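Local coordinates for NADP-dependent alcohol dehydrogenase (Entamoeba histolytica, PDB 2OUI), which catalyses the NADP-dependent interconversion of alcohols with aldehydes, and probably ketones, as a zinc-containing tetrameric dehydrogenase, at residues L32-C37 against H59-Q64; K141-V146 against V348-Y353; D237-A242 against V253-P258. The protein carries 1 engineered substitution. All coordinates share one frame; numbering follows the deposited sequence.

Contacts 1 and 2 share one sheet of the GroES-like catalytic half, whereas contact 3 lies in the nucleotide-binding half, its centre about 33 Å from that of contact 1. Contact 1 is fully buried and rests on backbone hydrogen bonds between strands, ending in two ligands of the zinc ion. Contact 2 lies beside it, partly buried: a short helix packs on strand 346-350, which pairs with strand 27-34 of contact 1, and no hydrogen bond joins its segments. Contact 3 is largely buried, combining apolar packing against a parallel sheet with a salt bridge at one end, where another subunit approaches. Along the sequence it falls within the long loop that contact 2 closes.

Contact 1. Residues L32-C37 against H59-Q64; sequences LALAPC and HEAVGQ. With ZN (zinc ion), chain E.
The first torsions of C37 and H59 turn both side chains onto one zinc ion: C37 SG stands anti to its backbone N (chi1 -170°), while the H59 imidazole is tucked between its own backbone N and carbonyl carbon (chi1 49°). C37 SG binds the metal at 2.2 Å and H59 NE2 at 2.1 Å; D150 is a further ligand, an arrangement like that of the catalytic zinc of medium-chain alcohol dehydrogenases. The sulfur lies at the edge of the imidazole, and ND1 is hydrogen-bonded to S113, so the ring is held at both nitrogens and its rotation is fixed. One water bridges the two segments here. It donates to A35 O at 2.7 Å and to E60 OE2, accepts from H59 N, and sits over one face of the H59 ring, so it mediates between the two close acceptors A35 O and E60 OE2. E60 OE1 forms a salt bridge with K346.

Away from the metal the segments run antiparallel. A35 N donates to E60 O, and V62 N to A33 O at 3.0 Å. V62 O is gripped twice, by L32 N at 2.8 Å in its carbonyl plane and by A33 N at 3.1 Å, tilted 27° from it: a classic beta bulge. L34 CD2 rests on A61 CB at 3.6 Å.

Strand 27-34 is flanked by strands 61-68 and 346-350, the latter paired through V349, and A61 and G63 pass the sheet on to V83 and V81. L34 and P36 pack against helix 329-339, C37 caps the start of helix 38-46, and E60 touches helix 148-161.

Contact 2. Residues K141-V146 against V348-Y353; sequences KPEDAV and VVRIHY
E143 and R350 meet at about a right angle, the carboxylate turned 71° from the guanidinium plane. E143 OE2 comes in at the edge of the guanidinium, near its plane, but lies closest to the aliphatic part, 3.5 Å from R350 CD. The salt bridge from E143 OE2 to R350 NE is long at 3.8 Å, so any electrostatic attraction is probably modest beside the van der Waals contact, and no hydrogen bond joins the two. The bend of the glutamate chain at chi2 (93°) swings the carboxylate across the arginine. P142 adds an apolar neighbour: its CG approaches the guanidinium 3.9 Å from R350 NE and is equally near NH2. Within segment 348-353, H352 NE2 lies over the centre of one guanidinium face. The terminal nitrogens are committed elsewhere, NH2 in a salt bridge with E356 and NH1 in a hydrogen bond to L32 O, which hold the group in place.

At the inner end the contact becomes apolar. V348 and V146 overlap alongside each other, their side chains running opposite ways, CG1 of V146 being 3.7 Å from CG1 of V348. V348 was modelled in two conformers, so this closeness, like the 4.1 Å approach of E143 CG to V348 CG2, applies to one of them.

The short helix 142-145 thus lies on the face of strand 346-350 that carries V348 and R350. That strand runs between strand 27-34, antiparallel to it, and strand 320-325, parallel to it. P142 also reaches A33, and V146 packs on V62, which brings segment 141-146 over strands 27-34 and 61-68.

Contact 3. Residues D237-A242 against V253-P258; sequences DKVVIA and VKMIKP
A beta-alpha-beta unit of the nucleotide-binding domain supplies this contact: strand 236-241 of the six-stranded parallel sheet packs against the end of helix 248-255 and the residues just after it. V239 is the apolar centre. Its CG2 lies 3.8 Å from I256 CD1 and 4.0 Å from M255 CG, with the methionine sulfur similarly near. I256 reaches this far because its CG1 extends anti to the backbone N (chi1 -155°), bringing CD1 onto the strand backbone, 3.9 Å from K238 CA, while I256 CG1 rests 3.7 Å from D237 O. Leaving the helix at I256 lets consecutive residues serve different ends, I256 entering the core and K257 running out alongside D237.

The side chains of D237 and K257 extend in the same direction. K257 NZ donates to D237 OD1 at 2.8 Å, meeting it on the syn side, 22° out of the carboxylate plane, and the aliphatic K257 CD is also near, 3.4 Å from D237 OD1. The other carboxylate oxygen is held by T169 N, so both oxygens have a donor and the rotation of the carboxylate is set. The lysine has a second anionic partner in E93 of a neighbouring subunit; the salt bridge therefore belongs to a charge cluster at the tetramer interface.

Strand 260-264 follows and lies parallel beside strand 236-241, bonded to it through V239, with I256 touching I262. Strand, covering helix and adjacent parallel strand make the beta-alpha-beta crossover characteristic of the Rossmann fold, here with its hydrophobic seam closed by V239, M255 and I256.

Contact 1. Residues L32-C37 against H59-Q64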
loop_
_atom_site.group_PDB
_atom_site.type_symbol
_atom_site.label_atom_id
_atom_site.label_comp_id
_atom_site.label_asym_id
_atom_site.label_seq_id
_atom_site.Cartn_x
_atom_site.Cartn_y
_atom_site.Cartn_z
ATOM N N LEU A 32 15.915 30.111 18.414
ATOM C CA LEU A 32 17.381 30.137 18.287
ATOM C C LEU A 32 17.807 30.266 16.830
ATOM O O LEU A 32 18.835 30.828 16.544
ATOM C CB LEU A 32 17.996 28.856 18.837
ATOM C CG LEU A 32 17.851 28.550 20.329
ATOM C CD1 LEU A 32 18.480 27.199 20.586
ATOM C CD2 LEU A 32 18.513 29.641 21.159
ATOM N N ALA A 33 17.017 29.713 15.913
ATOM C CA ALA A 33 17.269 29.929 14.492
ATOM C C ALA A 33 15.917 29.901 13.789
ATOM O O ALA A 33 15.034 29.120 14.159
ATOM C CB ALA A 33 18.231 28.871 13.921
ATOM N N LEU A 34 15.741 30.808 12.828
ATOM C CA LEU A 34 14.453 30.966 12.137
ATOM C C LEU A 34 14.688 31.068 10.652
ATOM O O LEU A 34 15.738 31.551 10.241
ATOM C CB LEU A 34 13.783 32.287 12.587
ATOM C CG LEU A 34 13.317 32.334 14.056
ATOM C CD1 LEU A 34 12.856 33.749 14.417
ATOM C CD2 LEU A 34 12.202 31.302 14.347
ATOM N N ALA A 35 13.707 30.656 9.852
ATOM C CA ALA A 35 13.781 30.875 8.394
ATOM C C ALA A 35 12.408 31.308 7.867
ATOM O O ALA A 35 11.388 30.873 8.404
ATOM C CB ALA A 35 14.237 29.605 7.686
ATOM N N PRO A 36 12.380 32.166 6.833
ATOM C CA PRO A 36 11.129 32.554 6.166
ATOM C C PRO A 36 10.772 31.611 5.019
ATOM O O PRO A 36 11.648 30.899 4.499
ATOM C CB PRO A 36 11.467 33.913 5.590
ATOM C CG PRO A 36 12.912 33.735 5.156
ATOM C CD PRO A 36 13.545 32.830 6.218
ATOM N N CYS A 37 9.495 31.607 4.635
ATOM C CA CYS A 37 8.988 30.665 3.637
ATOM C C CYS A 37 8.202 31.412 2.592
ATOM O O CYS A 37 7.497 32.347 2.906
ATOM C CB CYS A 37 8.052 29.641 4.302
ATOM S SG CYS A 37 7.624 28.284 3.160
ATOM N N HIS A 59 7.015 29.661 10.370
ATOM C CA HIS A 59 6.737 28.302 10.800
ATOM C C HIS A 59 7.960 27.383 10.676
ATOM O O HIS A 59 7.824 26.160 10.553
ATOM C CB HIS A 59 5.527 27.713 10.052
ATOM C CG HIS A 59 5.572 27.889 8.558
ATOM N ND1 HIS A 59 4.860 28.872 7.905
ATOM C CD2 HIS A 59 6.227 27.197 7.591
ATOM C CE1 HIS A 59 5.092 28.794 6.603
ATOM N NE2 HIS A 59 5.918 27.785 6.387
ATOM N N GLU A 60 9.155 27.973 10.739
ATOM C CA GLU A 60 10.390 27.217 10.664
ATOM C C GLU A 60 11.306 27.730 11.773
ATOM O O GLU A 60 11.765 28.861 11.710
ATOM C CB GLU A 60 11.047 27.460 9.307
ATOM C CG GLU A 60 10.265 26.827 8.158
ATOM C CD GLU A 60 10.684 27.357 6.801
ATOM O OE1 GLU A 60 11.550 26.709 6.166
ATOM O OE2 GLU A 60 10.182 28.439 6.399
ATOM N N ALA A 61 11.539 26.884 12.778
ATOM C CA ALA A 61 12.327 27.285 13.967
ATOM C C ALA A 61 13.071 26.108 14.561
ATOM O O ALA A 61 12.574 24.985 14.558
ATOM C CB ALA A 61 11.412 27.857 15.045
ATOM N N VAL A 62 14.253 26.402 15.096
ATOM C CA VAL A 62 14.924 25.586 16.123
ATOM C C VAL A 62 14.835 26.497 17.346
ATOM O O VAL A 62 15.038 27.704 17.228
ATOM C CB VAL A 62 16.393 25.319 15.758
ATOM C CG1 VAL A 62 17.205 24.822 16.966
ATOM C CG2 VAL A 62 16.456 24.316 14.593
ATOM N N GLY A 63 14.467 25.945 18.493
ATOM C CA GLY A 63 14.187 26.811 19.624
ATOM C C GLY A 63 14.624 26.206 20.927
ATOM O O GLY A 63 15.197 25.119 20.960
ATOM N N GLN A 64 14.383 26.946 21.995
ATOM C CA GLN A 64 14.751 26.505 23.331
ATOM C C GLN A 64 13.518 26.590 24.228
ATOM O O GLN A 64 12.824 27.621 24.260
ATOM C CB GLN A 64 15.894 27.400 23.854
ATOM C CG GLN A 64 16.451 26.928 25.185
ATOM C CD GLN A 64 17.705 27.685 25.587
ATOM O OE1 GLN A 64 17.815 28.897 25.347
ATOM N NE2 GLN A 64 18.638 26.988 26.246
HETATM ZN ZN ZN E . 6.615 26.939 4.633
HETATM O O HOH W 1 8.851 30.180 8.048
#

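Contact 2. Residues K141-V146 against V348-Y353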
loop_
_atom_site.group_PDB
_atom_site.type_symbol
_atom_site.label_atom_id
_atom_site.label_comp_id
_atom_site.label_asym_id
_atom_site.label_seq_id
_atom_site.Cartn_x
_atom_site.Cartn_y
_atom_site.Cartn_z
ATOM N N LYS A 141 23.978 21.596 13.423
ATOM C CA LYS A 141 23.970 23.042 13.661
ATOM C C LYS A 141 22.537 23.560 13.629
ATOM O O LYS A 141 21.731 23.130 12.783
ATOM C CB LYS A 141 24.815 23.763 12.609
ATOM C CG LYS A 141 26.293 23.431 12.728
ATOM C CD LYS A 141 26.963 23.378 11.377
ATOM C CE LYS A 141 27.697 24.652 11.059
ATOM N NZ LYS A 141 28.604 24.392 9.914
ATOM N N PRO A 142 22.199 24.476 14.540
ATOM C CA PRO A 142 20.830 25.007 14.486
ATOM C C PRO A 142 20.390 25.437 13.080
ATOM O O PRO A 142 19.255 25.165 12.681
ATOM C CB PRO A 142 20.875 26.199 15.451
ATOM C CG PRO A 142 22.004 25.867 16.407
ATOM C CD PRO A 142 23.004 25.049 15.643
ATOM N N GLU A 143 21.280 26.082 12.331
ATOM C CA GLU A 143 20.933 26.607 11.011
ATOM C C GLU A 143 20.648 25.475 10.029
ATOM O O GLU A 143 19.723 25.567 9.210
ATOM C CB GLU A 143 22.045 27.515 10.483
ATOM C CG GLU A 143 22.280 28.743 11.342
ATOM C CD GLU A 143 23.379 28.580 12.418
ATOM O OE1 GLU A 143 23.628 27.444 12.902
ATOM O OE2 GLU A 143 23.980 29.620 12.796
ATOM N N ASP A 144 21.404 24.385 10.126
ATOM C CA ASP A 144 21.106 23.211 9.291
ATOM C C ASP A 144 19.818 22.519 9.734
ATOM O O ASP A 144 19.048 22.008 8.909
ATOM C CB ASP A 144 22.267 22.211 9.319
ATOM C CG ASP A 144 23.514 22.726 8.618
ATOM O OD1 ASP A 144 23.467 23.818 7.996
ATOM O OD2 ASP A 144 24.549 22.022 8.697
ATOM N N ALA A 145 19.581 22.486 11.046
ATOM C CA ALA A 145 18.393 21.807 11.569
ATOM C C ALA A 145 17.089 22.531 11.233
ATOM O O ALA A 145 16.039 21.881 11.128
ATOM C CB ALA A 145 18.512 21.608 13.073
ATOM N N VAL A 146 17.133 23.863 11.093
ATOM C CA VAL A 146 15.899 24.620 10.813
ATOM C C VAL A 146 15.328 24.284 9.425
ATOM O O VAL A 146 14.126 24.493 9.149
ATOM C CB VAL A 146 16.059 26.148 11.025
ATOM C CG1 VAL A 146 16.897 26.780 9.921
ATOM C CG2 VAL A 146 14.688 26.798 11.140
ATOM N N VAL A 348 18.517 32.280 6.707
ATOM C CA VAL A 348 18.335 31.869 8.092
ATOM C C VAL A 348 18.734 33.002 9.014
ATOM O O VAL A 348 19.631 33.790 8.714
ATOM C CB VAL A 348 19.122 30.593 8.497
ATOM C CG1 VAL A 348 18.500 29.374 7.892
ATOM C CG2 VAL A 348 20.598 30.697 8.140
ATOM N N VAL A 349 18.032 33.093 10.134
ATOM C CA VAL A 349 18.309 34.111 11.123
ATOM C C VAL A 349 18.688 33.395 12.410
ATOM O O VAL A 349 17.969 32.528 12.854
ATOM C CB VAL A 349 17.051 34.961 11.391
ATOM C CG1 VAL A 349 17.315 36.002 12.486
ATOM C CG2 VAL A 349 16.590 35.656 10.102
ATOM N N ARG A 350 19.805 33.792 13.011
ATOM C CA ARG A 350 20.252 33.226 14.272
ATOM C C ARG A 350 19.967 34.237 15.380
ATOM O O ARG A 350 20.199 35.438 15.211
ATOM C CB ARG A 350 21.744 32.872 14.187
ATOM C CG ARG A 350 22.301 32.006 15.329
ATOM C CD ARG A 350 21.792 30.522 15.351
ATOM N NE ARG A 350 22.580 29.726 16.304
ATOM C CZ ARG A 350 22.452 29.774 17.633
ATOM N NH1 ARG A 350 21.543 30.556 18.222
ATOM N NH2 ARG A 350 23.248 29.030 18.392
ATOM N N ILE A 351 19.429 33.747 16.497
ATOM C CA ILE A 351 19.108 34.582 17.656
ATOM C C ILE A 351 19.841 34.024 18.881
ATOM O O ILE A 351 19.794 32.824 19.148
ATOM C CB ILE A 351 17.582 34.618 17.963
ATOM C CG1 ILE A 351 16.755 35.103 16.761
ATOM C CG2 ILE A 351 17.295 35.527 19.160
ATOM C CD1 ILE A 351 16.302 33.997 15.847
ATOM N N HIS A 352 20.514 34.901 19.608
ATOM C CA HIS A 352 21.285 34.520 20.798
ATOM C C HIS A 352 20.724 35.093 22.098
ATOM O O HIS A 352 20.060 36.140 22.100
ATOM C CB HIS A 352 22.750 34.947 20.657
ATOM C CG HIS A 352 23.503 34.168 19.626
ATOM N ND1 HIS A 352 23.959 34.734 18.455
ATOM C CD2 HIS A 352 23.862 32.864 19.576
ATOM C CE1 HIS A 352 24.582 33.817 17.737
ATOM N NE2 HIS A 352 24.537 32.674 18.394
ATOM N N TYR A 353 21.003 34.397 23.201
ATOM C CA TYR A 353 20.587 34.828 24.524
ATOM C C TYR A 353 21.762 34.659 25.490
ATOM O O TYR A 353 22.572 33.750 25.309
ATOM C CB TYR A 353 19.407 33.982 24.997
ATOM C CG TYR A 353 18.242 33.964 24.023
ATOM C CD1 TYR A 353 18.151 32.989 23.050
ATOM C CD2 TYR A 353 17.245 34.947 24.082
ATOM C CE1 TYR A 353 17.098 32.973 22.156
ATOM C CE2 TYR A 353 16.161 34.931 23.191
ATOM C CZ TYR A 353 16.106 33.953 22.239
ATOM O OH TYR A 353 15.056 33.950 21.352
#

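Contact 3. Residues D237-A242 against V253-P258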
loop_
_atom_site.group_PDB
_atom_site.type_symbol
_atom_site.label_atom_id
_atom_site.label_comp_id
_atom_site.label_asym_id
_atom_site.label_seq_id
_atom_site.Cartn_x
_atom_site.Cartn_y
_atom_site.Cartn_z
ATOM N N ASP A 237 8.665 8.238 -15.253
ATOM C CA ASP A 237 7.887 7.311 -14.414
ATOM C C ASP A 237 7.023 8.023 -13.388
ATOM O O ASP A 237 5.865 7.635 -13.183
ATOM C CB ASP A 237 8.821 6.331 -13.691
ATOM C CG ASP A 237 9.582 5.443 -14.653
ATOM O OD1 ASP A 237 8.946 4.834 -15.537
ATOM O OD2 ASP A 237 10.821 5.369 -14.567
ATOM N N LYS A 238 7.606 9.018 -12.709
ATOM C CA LYS A 238 6.950 9.726 -11.595
ATOM C C LYS A 238 7.314 11.219 -11.687
ATOM O O LYS A 238 8.367 11.576 -12.216
ATOM C CB LYS A 238 7.452 9.186 -10.254
ATOM C CG LYS A 238 7.323 7.642 -10.061
ATOM C CD LYS A 238 5.865 7.135 -9.981
ATOM C CE LYS A 238 5.778 5.638 -10.336
ATOM N NZ LYS A 238 6.637 4.803 -9.468
ATOM N N VAL A 239 6.450 12.072 -11.149
ATOM C CA VAL A 239 6.662 13.523 -11.196
ATOM C C VAL A 239 6.367 14.126 -9.811
ATOM O O VAL A 239 5.354 13.791 -9.183
ATOM C CB VAL A 239 5.755 14.216 -12.264
ATOM C CG1 VAL A 239 5.904 15.740 -12.189
ATOM C CG2 VAL A 239 6.070 13.725 -13.673
ATOM N N VAL A 240 7.269 14.998 -9.338
ATOM C CA VAL A 240 7.030 15.802 -8.127
ATOM C C VAL A 240 6.842 17.246 -8.581
ATOM O O VAL A 240 7.585 17.750 -9.432
ATOM C CB VAL A 240 8.234 15.751 -7.137
ATOM C CG1 VAL A 240 7.931 16.606 -5.912
ATOM C CG2 VAL A 240 8.572 14.305 -6.722
ATOM N N ILE A 241 5.808 17.901 -8.056
ATOM C CA ILE A 241 5.583 19.308 -8.346
ATOM C C ILE A 241 5.888 20.057 -7.063
ATOM O O ILE A 241 5.268 19.811 -6.023
ATOM C CB ILE A 241 4.138 19.619 -8.787
ATOM C CG1 ILE A 241 3.793 18.880 -10.084
ATOM C CG2 ILE A 241 3.995 21.114 -8.981
ATOM C CD1 ILE A 241 2.347 19.048 -10.518
ATOM N N ALA A 242 6.894 20.925 -7.130
ATOM C CA ALA A 242 7.361 21.654 -5.960
ATOM C C ALA A 242 7.456 23.151 -6.216
ATOM O O ALA A 242 8.084 23.889 -5.453
ATOM C CB ALA A 242 8.694 21.092 -5.481
ATOM N N VAL A 253 1.145 15.962 -16.280
ATOM C CA VAL A 253 0.336 14.915 -16.885
ATOM C C VAL A 253 0.856 14.619 -18.294
ATOM O O VAL A 253 0.828 13.470 -18.732
ATOM C CB VAL A 253 -1.155 15.340 -16.965
ATOM C CG1 VAL A 253 -1.976 14.396 -17.886
ATOM C CG2 VAL A 253 -1.756 15.467 -15.560
ATOM N N LYS A 254 1.330 15.649 -19.004
ATOM C CA LYS A 254 1.774 15.440 -20.394
ATOM C C LYS A 254 3.138 14.741 -20.483
ATOM O O LYS A 254 3.448 14.105 -21.496
ATOM C CB LYS A 254 1.788 16.749 -21.182
ATOM C CG LYS A 254 0.384 17.376 -21.386
ATOM C CD LYS A 254 0.480 18.772 -21.989
ATOM C CE LYS A 254 -0.904 19.387 -22.095
ATOM N NZ LYS A 254 -0.891 20.723 -22.787
ATOM N N MET A 255 3.952 14.852 -19.437
ATOM C CA MET A 255 5.290 14.247 -19.488
ATOM C C MET A 255 5.377 12.873 -18.826
ATOM O O MET A 255 6.417 12.208 -18.948
ATOM C CB MET A 255 6.322 15.160 -18.820
ATOM C CG MET A 255 6.126 15.209 -17.339
ATOM S SD MET A 255 7.456 16.171 -16.555
ATOM C CE MET A 255 7.117 17.837 -17.177
ATOM N N ILE A 256 4.301 12.448 -18.158
ATOM C CA ILE A 256 4.323 11.240 -17.336
ATOM C C ILE A 256 3.700 10.040 -18.048
ATOM O O ILE A 256 2.740 10.186 -18.827
ATOM C CB ILE A 256 3.657 11.479 -15.954
ATOM C CG1 ILE A 256 4.198 10.495 -14.896
ATOM C CG2 ILE A 256 2.127 11.467 -16.045
ATOM C CD1 ILE A 256 3.682 10.792 -13.479
ATOM N N LYS A 257 4.261 8.857 -17.810
ATOM C CA LYS A 257 3.696 7.621 -18.382
ATOM C C LYS A 257 2.325 7.331 -17.763
ATOM O O LYS A 257 2.057 7.784 -16.638
ATOM C CB LYS A 257 4.612 6.450 -17.991
ATOM C CG LYS A 257 5.964 6.462 -18.666
ATOM C CD LYS A 257 6.835 5.322 -18.111
ATOM C CE LYS A 257 8.155 5.214 -18.861
ATOM N NZ LYS A 257 8.953 4.106 -18.239
ATOM N N PRO A 258 1.497 6.489 -18.423
ATOM C CA PRO A 258 0.294 6.005 -17.748
ATOM C C PRO A 258 0.675 5.036 -16.636
ATOM O O PRO A 258 1.745 4.415 -16.703
ATOM C CB PRO A 258 -0.435 5.231 -18.852
ATOM C CG PRO A 258 0.678 4.746 -19.762
ATOM C CD PRO A 258 1.621 5.925 -19.789
#